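Local structure of alpha-fucosidase (Bifidobacterium bifidum, 2EAE) at residues A[35-40]-A[411-416]; A[128-133]-A[405-410]. The protein hydrolyses alpha-1,2-linked L-fucose from glycans, this chain being the catalytic part of a longer, probably membrane-attached enzyme. The protein carries 1 engineered substitution. All coordinates share one frame; numbering follows the deposited sequence.

Contact 1: residues A[35-40]-A[411-416]; sequences GGNYGN and NTPWGS. With FUL (beta-L-fucopyranose), chain D; GLC (alpha-D-glucopyranose), chain B; GAL (beta-D-galactopyranose), chain C.
One wall of the substrate pocket is backed here by the N-terminal beta domain: N37 and Y38, at the end of a type II turn from G35 to Y38, meet N411 and P413, just ahead of the pocket residue W414. With CG anti to its own carbonyl carbon (chi1 -70°), N37 lays its amide against residues 411-413. N37 ND2 lies 2.9 Å from N411 O, but the angle is too poor for a hydrogen bond, and N37 ND2 instead donates to G410 O. N37 OD1 rests 3.5 Å from P413 CA. A water ties the two backbones, giving one proton to N37 O and one to N411 O, at 2.8 and 2.7 Å. Beside it, P413 CG meets the edge of the Y38 ring at CE2 (3.9 Å), the side chains crossing at about a right angle. From P413 the chain turns with positive phi at W414, G415 and S416, and the indole faces the sugars. W414 NE1 donates a nearly straight bond to GLC O4, the lactose linkage oxygen (2.9 Å, 164°), while the fucose methyl FUL C6 lies over one face, offset toward its rim, 3.6 Å from W414 CD2. A leucine in place of W414 would probably leave GLC O4 without this N-H donor and the fucose methyl without its flat platform. The H760 and H419 rings meet the indole inclined to its plane. Y38 packs on N43, W46 and Q47 of helix 41-49, which N40 caps, while 411-416 lies in the loop between helix 364-385 and strand 418-419.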
loop_
_atom_site.group_PDB
_atom_site.type_symbol
_atom_site.label_atom_id
_atom_site.label_comp_id
_atom_site.label_asym_id
_atom_site.label_seq_id
_atom_site.Cartn_x
_atom_site.Cartn_y
_atom_site.Cartn_z
ATOM N N GLY A 35 6.643 20.420 -2.853
ATOM C CA GLY A 35 7.334 19.653 -1.830
ATOM C C GLY A 35 8.836 19.563 -2.028
ATOM O O GLY A 35 9.371 19.905 -3.095
ATOM N N GLY A 36 9.522 19.033 -1.013
ATOM C CA GLY A 36 10.978 18.799 -1.117
ATOM C C GLY A 36 11.361 17.877 -2.268
ATOM O O GLY A 36 10.651 16.920 -2.560
ATOM N N ASN A 37 12.484 18.176 -2.936
ATOM C CA ASN A 37 13.029 17.374 -4.041
ATOM C C ASN A 37 12.419 17.650 -5.417
ATOM O O ASN A 37 12.836 17.081 -6.431
ATOM C CB ASN A 37 12.998 15.860 -3.758
ATOM C CG ASN A 37 13.985 15.436 -2.700
ATOM O OD1 ASN A 37 13.589 15.012 -1.623
ATOM N ND2 ASN A 37 15.288 15.524 -3.013
ATOM N N TYR A 38 11.449 18.552 -5.458
ATOM C CA TYR A 38 10.764 18.892 -6.694
ATOM C C TYR A 38 10.829 20.381 -6.999
ATOM O O TYR A 38 9.922 20.919 -7.619
ATOM C CB TYR A 38 9.297 18.454 -6.618
ATOM C CG TYR A 38 9.137 16.971 -6.794
ATOM C CD1 TYR A 38 8.862 16.430 -8.055
ATOM C CD2 TYR A 38 9.254 16.106 -5.708
ATOM C CE1 TYR A 38 8.681 15.049 -8.236
ATOM C CE2 TYR A 38 9.088 14.703 -5.882
ATOM C CZ TYR A 38 8.807 14.200 -7.135
ATOM O OH TYR A 38 8.624 12.848 -7.273
ATOM N N GLY A 39 11.923 21.024 -6.589
ATOM C CA GLY A 39 12.192 22.417 -7.005
ATOM C C GLY A 39 12.492 22.616 -8.485
ATOM O O GLY A 39 12.399 23.739 -8.990
ATOM N N ASN A 40 12.870 21.545 -9.189
ATOM C CA ASN A 40 12.995 21.581 -10.632
ATOM C C ASN A 40 11.605 21.523 -11.274
ATOM O O ASN A 40 10.836 20.575 -11.014
ATOM C CB ASN A 40 13.843 20.413 -11.119
ATOM C CG ASN A 40 13.896 20.322 -12.632
ATOM O OD1 ASN A 40 13.155 19.552 -13.256
ATOM N ND2 ASN A 40 14.787 21.086 -13.229
ATOM N N ASN A 411 18.245 12.573 -3.705
ATOM C CA ASN A 411 17.432 13.240 -4.723
ATOM C C ASN A 411 15.997 12.784 -4.729
ATOM O O ASN A 411 15.140 13.516 -5.155
ATOM C CB ASN A 411 18.034 13.058 -6.112
ATOM C CG ASN A 411 19.413 13.705 -6.220
ATOM O OD1 ASN A 411 19.529 14.925 -6.346
ATOM N ND2 ASN A 411 20.448 12.892 -6.167
ATOM N N THR A 412 15.759 11.556 -4.286
ATOM C CA THR A 412 14.419 10.992 -4.283
ATOM C C THR A 412 13.854 11.036 -2.865
ATOM O O THR A 412 14.500 10.571 -1.902
ATOM C CB THR A 412 14.427 9.577 -4.862
ATOM O OG1 THR A 412 14.805 9.654 -6.241
ATOM C CG2 THR A 412 13.050 8.920 -4.790
ATOM N N PRO A 413 12.644 11.598 -2.722
ATOM C CA PRO A 413 12.111 11.805 -1.375
ATOM C C PRO A 413 11.896 10.451 -0.656
ATOM O O PRO A 413 11.209 9.565 -1.163
ATOM C CB PRO A 413 10.783 12.517 -1.612
ATOM C CG PRO A 413 10.472 12.376 -3.019
ATOM C CD PRO A 413 11.704 12.016 -3.777
ATOM N N TRP A 414 12.542 10.311 0.489
ATOM C CA TRP A 414 12.494 9.081 1.278
ATOM C C TRP A 414 12.859 7.860 0.469
ATOM O O TRP A 414 12.432 6.722 0.768
ATOM C CB TRP A 414 11.124 8.914 1.939
ATOM C CG TRP A 414 10.741 10.073 2.725
ATOM C CD1 TRP A 414 11.258 10.450 3.914
ATOM C CD2 TRP A 414 9.756 11.048 2.381
ATOM N NE1 TRP A 414 10.668 11.608 4.337
ATOM C CE2 TRP A 414 9.720 11.983 3.424
ATOM C CE3 TRP A 414 8.846 11.184 1.308
ATOM C CZ2 TRP A 414 8.851 13.081 3.418
ATOM C CZ3 TRP A 414 7.979 12.263 1.303
ATOM C CH2 TRP A 414 7.980 13.199 2.348
ATOM N N GLY A 415 13.643 8.097 -0.580
ATOM C CA GLY A 415 14.155 7.065 -1.439
ATOM C C GLY A 415 13.116 6.307 -2.219
ATOM O O GLY A 415 13.419 5.260 -2.821
ATOM N N SER A 416 11.890 6.841 -2.248
ATOM C CA SER A 416 10.735 6.091 -2.739
ATOM C C SER A 416 10.787 4.637 -2.249
ATOM O O SER A 416 10.603 3.717 -3.048
ATOM C CB SER A 416 10.684 6.141 -4.260
ATOM O OG SER A 416 9.472 5.584 -4.770
HETATM C C1 FUL D . 7.019 8.806 7.642
HETATM C C2 FUL D . 6.085 10.032 7.745
HETATM O O2 FUL D . 6.259 10.660 9.035
HETATM C C3 FUL D . 6.281 11.078 6.624
HETATM O O3 FUL D . 5.126 11.945 6.574
HETATM C C4 FUL D . 6.449 10.409 5.258
HETATM O O4 FUL D . 5.193 9.775 4.990
HETATM C C5 FUL D . 7.557 9.357 5.322
HETATM C C6 FUL D . 7.745 8.596 4.010
HETATM O O5 FUL D . 7.230 8.380 6.302
HETATM O O1 FUL D . 6.477 7.645 8.303
HETATM C C1 GLC B . 11.360 16.977 7.289
HETATM C C2 GLC B . 12.473 16.151 6.621
HETATM C C3 GLC B . 12.052 14.745 6.230
HETATM C C4 GLC B . 11.268 14.100 7.357
HETATM C C5 GLC B . 10.004 14.933 7.516
HETATM C C6 GLC B . 9.087 14.330 8.564
HETATM O O1 GLC B . 10.694 17.804 6.358
HETATM O O2 GLC B . 12.961 16.750 5.443
HETATM O O3 GLC B . 13.242 14.050 5.993
HETATM O O4 GLC B . 10.940 12.760 7.039
HETATM O O5 GLC B . 10.362 16.224 7.980
HETATM O O6 GLC B . 9.658 14.640 9.822
HETATM C C1 GAL C . 11.504 11.746 7.843
HETATM C C2 GAL C . 10.548 10.543 7.895
HETATM C C3 GAL C . 11.193 9.367 8.647
HETATM C C4 GAL C . 12.559 9.060 8.005
HETATM C C5 GAL C . 13.426 10.327 8.011
HETATM C C6 GAL C . 14.714 10.072 7.258
HETATM O O2 GAL C . 9.290 10.889 8.422
HETATM O O3 GAL C . 10.336 8.261 8.507
HETATM O O4 GAL C . 12.361 8.634 6.677
HETATM O O5 GAL C . 12.741 11.349 7.311
HETATM O O6 GAL C . 15.593 11.162 7.504
HETATM O O HOH W 1 15.278 15.811 -6.588
#

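Contact 2: residues A[128-133]-A[405-410]. With GAL (beta-D-galactopyranose), chain C.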
loop_
_atom_site.group_PDB
_atom_site.type_symbol
_atom_site.label_atom_id
_atom_site.label_comp_id
_atom_site.label_asym_id
_atom_site.label_seq_id
_atom_site.Cartn_x
_atom_site.Cartn_y
_atom_site.Cartn_z
ATOM N N ASN A 128 25.372 4.225 6.496
ATOM C CA ASN A 128 25.909 4.409 5.153
ATOM C C ASN A 128 24.816 4.537 4.090
ATOM O O ASN A 128 24.212 3.525 3.720
ATOM C CB ASN A 128 26.754 3.192 4.811
ATOM C CG ASN A 128 27.783 3.473 3.743
ATOM O OD1 ASN A 128 28.907 2.959 3.823
ATOM N ND2 ASN A 128 27.431 4.293 2.750
ATOM N N ALA A 129 24.586 5.749 3.582
ATOM C CA ALA A 129 23.548 5.991 2.561
ATOM C C ALA A 129 23.785 5.268 1.246
ATOM O O ALA A 129 22.839 4.930 0.522
ATOM C CB ALA A 129 23.355 7.512 2.317
ATOM N N ALA A 130 25.058 5.018 0.919
ATOM C CA ALA A 130 25.383 4.270 -0.296
ATOM C C ALA A 130 24.996 2.800 -0.172
ATOM O O ALA A 130 24.631 2.175 -1.162
ATOM C CB ALA A 130 26.876 4.410 -0.661
ATOM N N GLU A 131 25.072 2.276 1.039
ATOM C CA GLU A 131 24.650 0.895 1.330
ATOM C C GLU A 131 23.138 0.787 1.378
ATOM O O GLU A 131 22.575 -0.228 0.953
ATOM C CB GLU A 131 25.181 0.429 2.678
ATOM C CG GLU A 131 26.642 -0.014 2.669
ATOM C CD GLU A 131 27.041 -0.678 3.979
ATOM O OE1 GLU A 131 26.324 -0.528 5.012
ATOM O OE2 GLU A 131 28.086 -1.372 3.963
ATOM N N GLN A 132 22.497 1.805 1.942
ATOM C CA GLN A 132 21.013 1.820 1.977
ATOM C C GLN A 132 20.455 1.842 0.562
ATOM O O GLN A 132 19.635 0.985 0.180
ATOM C CB GLN A 132 20.483 3.004 2.803
ATOM C CG GLN A 132 18.929 3.031 2.912
ATOM C CD GLN A 132 18.414 3.953 4.014
ATOM O OE1 GLN A 132 19.191 4.595 4.732
ATOM N NE2 GLN A 132 17.085 4.036 4.138
ATOM N N GLY A 133 20.926 2.809 -0.242
ATOM C CA GLY A 133 20.446 2.970 -1.588
ATOM C C GLY A 133 19.017 3.482 -1.641
ATOM O O GLY A 133 18.455 3.918 -0.626
ATOM N N GLY A 405 19.132 9.245 -7.793
ATOM C CA GLY A 405 20.409 9.589 -7.208
ATOM C C GLY A 405 20.878 8.291 -6.605
ATOM O O GLY A 405 20.072 7.386 -6.363
ATOM N N ASP A 406 22.178 8.170 -6.377
ATOM C CA ASP A 406 22.735 6.901 -5.886
ATOM C C ASP A 406 22.402 6.597 -4.428
ATOM O O ASP A 406 22.128 5.457 -4.083
ATOM C CB ASP A 406 24.255 6.874 -6.095
ATOM C CG ASP A 406 24.646 6.462 -7.505
ATOM O OD1 ASP A 406 23.788 6.097 -8.314
ATOM O OD2 ASP A 406 25.848 6.480 -7.816
ATOM N N ASN A 407 22.406 7.619 -3.586
ATOM C CA ASN A 407 22.346 7.433 -2.154
ATOM C C ASN A 407 20.949 7.622 -1.547
ATOM O O ASN A 407 20.113 8.342 -2.107
ATOM C CB ASN A 407 23.342 8.367 -1.481
ATOM C CG ASN A 407 24.774 7.840 -1.592
ATOM O OD1 ASN A 407 25.024 6.862 -2.307
ATOM N ND2 ASN A 407 25.696 8.464 -0.875
ATOM N N ALA A 408 20.729 6.992 -0.391
ATOM C CA ALA A 408 19.483 7.179 0.337
ATOM C C ALA A 408 19.463 8.591 0.900
ATOM O O ALA A 408 20.529 9.226 1.062
ATOM C CB ALA A 408 19.354 6.178 1.432
ATOM N N HIS A 409 18.252 9.076 1.174
ATOM C CA HIS A 409 18.016 10.400 1.730
ATOM C C HIS A 409 18.553 11.498 0.799
ATOM O O HIS A 409 19.026 12.548 1.250
ATOM C CB HIS A 409 18.572 10.483 3.155
ATOM C CG HIS A 409 18.102 9.367 4.041
ATOM N ND1 HIS A 409 16.794 9.251 4.465
ATOM C CD2 HIS A 409 18.761 8.309 4.564
ATOM C CE1 HIS A 409 16.673 8.169 5.218
ATOM N NE2 HIS A 409 17.850 7.574 5.285
ATOM N N GLY A 410 18.464 11.242 -0.499
ATOM C CA GLY A 410 19.065 12.110 -1.498
ATOM C C GLY A 410 18.093 12.822 -2.417
ATOM O O GLY A 410 17.232 13.580 -1.971
HETATM C C1 GAL C . 11.504 11.746 7.843
HETATM C C2 GAL C . 10.548 10.543 7.895
HETATM C C3 GAL C . 11.193 9.367 8.647
HETATM C C4 GAL C . 12.559 9.060 8.005
HETATM C C5 GAL C . 13.426 10.327 8.011
HETATM C C6 GAL C . 14.714 10.072 7.258
HETATM O O2 GAL C . 9.290 10.889 8.422
HETATM O O3 GAL C . 10.336 8.261 8.507
HETATM O O4 GAL C . 12.361 8.634 6.677
HETATM O O5 GAL C . 12.741 11.349 7.311
HETATM O O6 GAL C . 15.593 11.162 7.504
#
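Q132 and H409 cross at about a right angle, the amide plane turned 83° from the imidazole. Q132 has CG anti to its backbone N and an extended chain beyond, which carries the amide along A408 to the histidine. There Q132 OE1 takes only a weak bond from H409 NE2, 3.3 Å long and bent to 125°. The other end of the same amide is held more firmly: NE2 donates to E485 OE1, and E485 in turn bonds the galactose through OE2, so Q132 is a second-shell residue of the sugar site. H409 touches the galactose itself, CE1 lying 3.4 Å from GAL C6. The A408 methyl fits under the glutamine chain, with CB 3.5 Å from Q132 CG and close to G133 O. These contacts gather round a single helical turn, 129-132, of the N-terminal domain, against which a catalytic-domain loop is laid. The turn ends at G133, whose phi is positive. Within the turn, A129 O accepts two bonds from opposite faces of its plane: one from G133 N, the other from A408 N of the loop. The A408 N to A129 O bond is 3.1 Å long and almost straight at the hydrogen (172°), although the donor stands well out of the carbonyl plane. N407 lies alongside the start of the helix, CB 3.9 Å from A129 CB, and its amide oxygen OD1 sits 3.3 Å from A130 CA. Just before it, D406 is tied to the N-terminal domain through OD2 to S215 OG and through its backbone O to T80 OG1.

Contacts 1 and 2 lie with their centres 13 Å apart on one continuous loop: 405-410 runs straight into 411-416, and both halves are met by N-terminal-domain segments, 128-133 and 35-40. In the sequence, both segments of contact 2 fall between those of contact 1. The two also touch directly, through the hydrogen bond from N37 ND2 to G410 O, 2.9 Å long, and through N411 ND2 packing 3.5 Å from G405 CA. Each contributes one residue to the galactose surroundings, H409 from contact 2 and W414 from contact 1, whereas W414 alone of the two also meets the fucose, whose polar groups are bonded by R677, H678, W722 and H760.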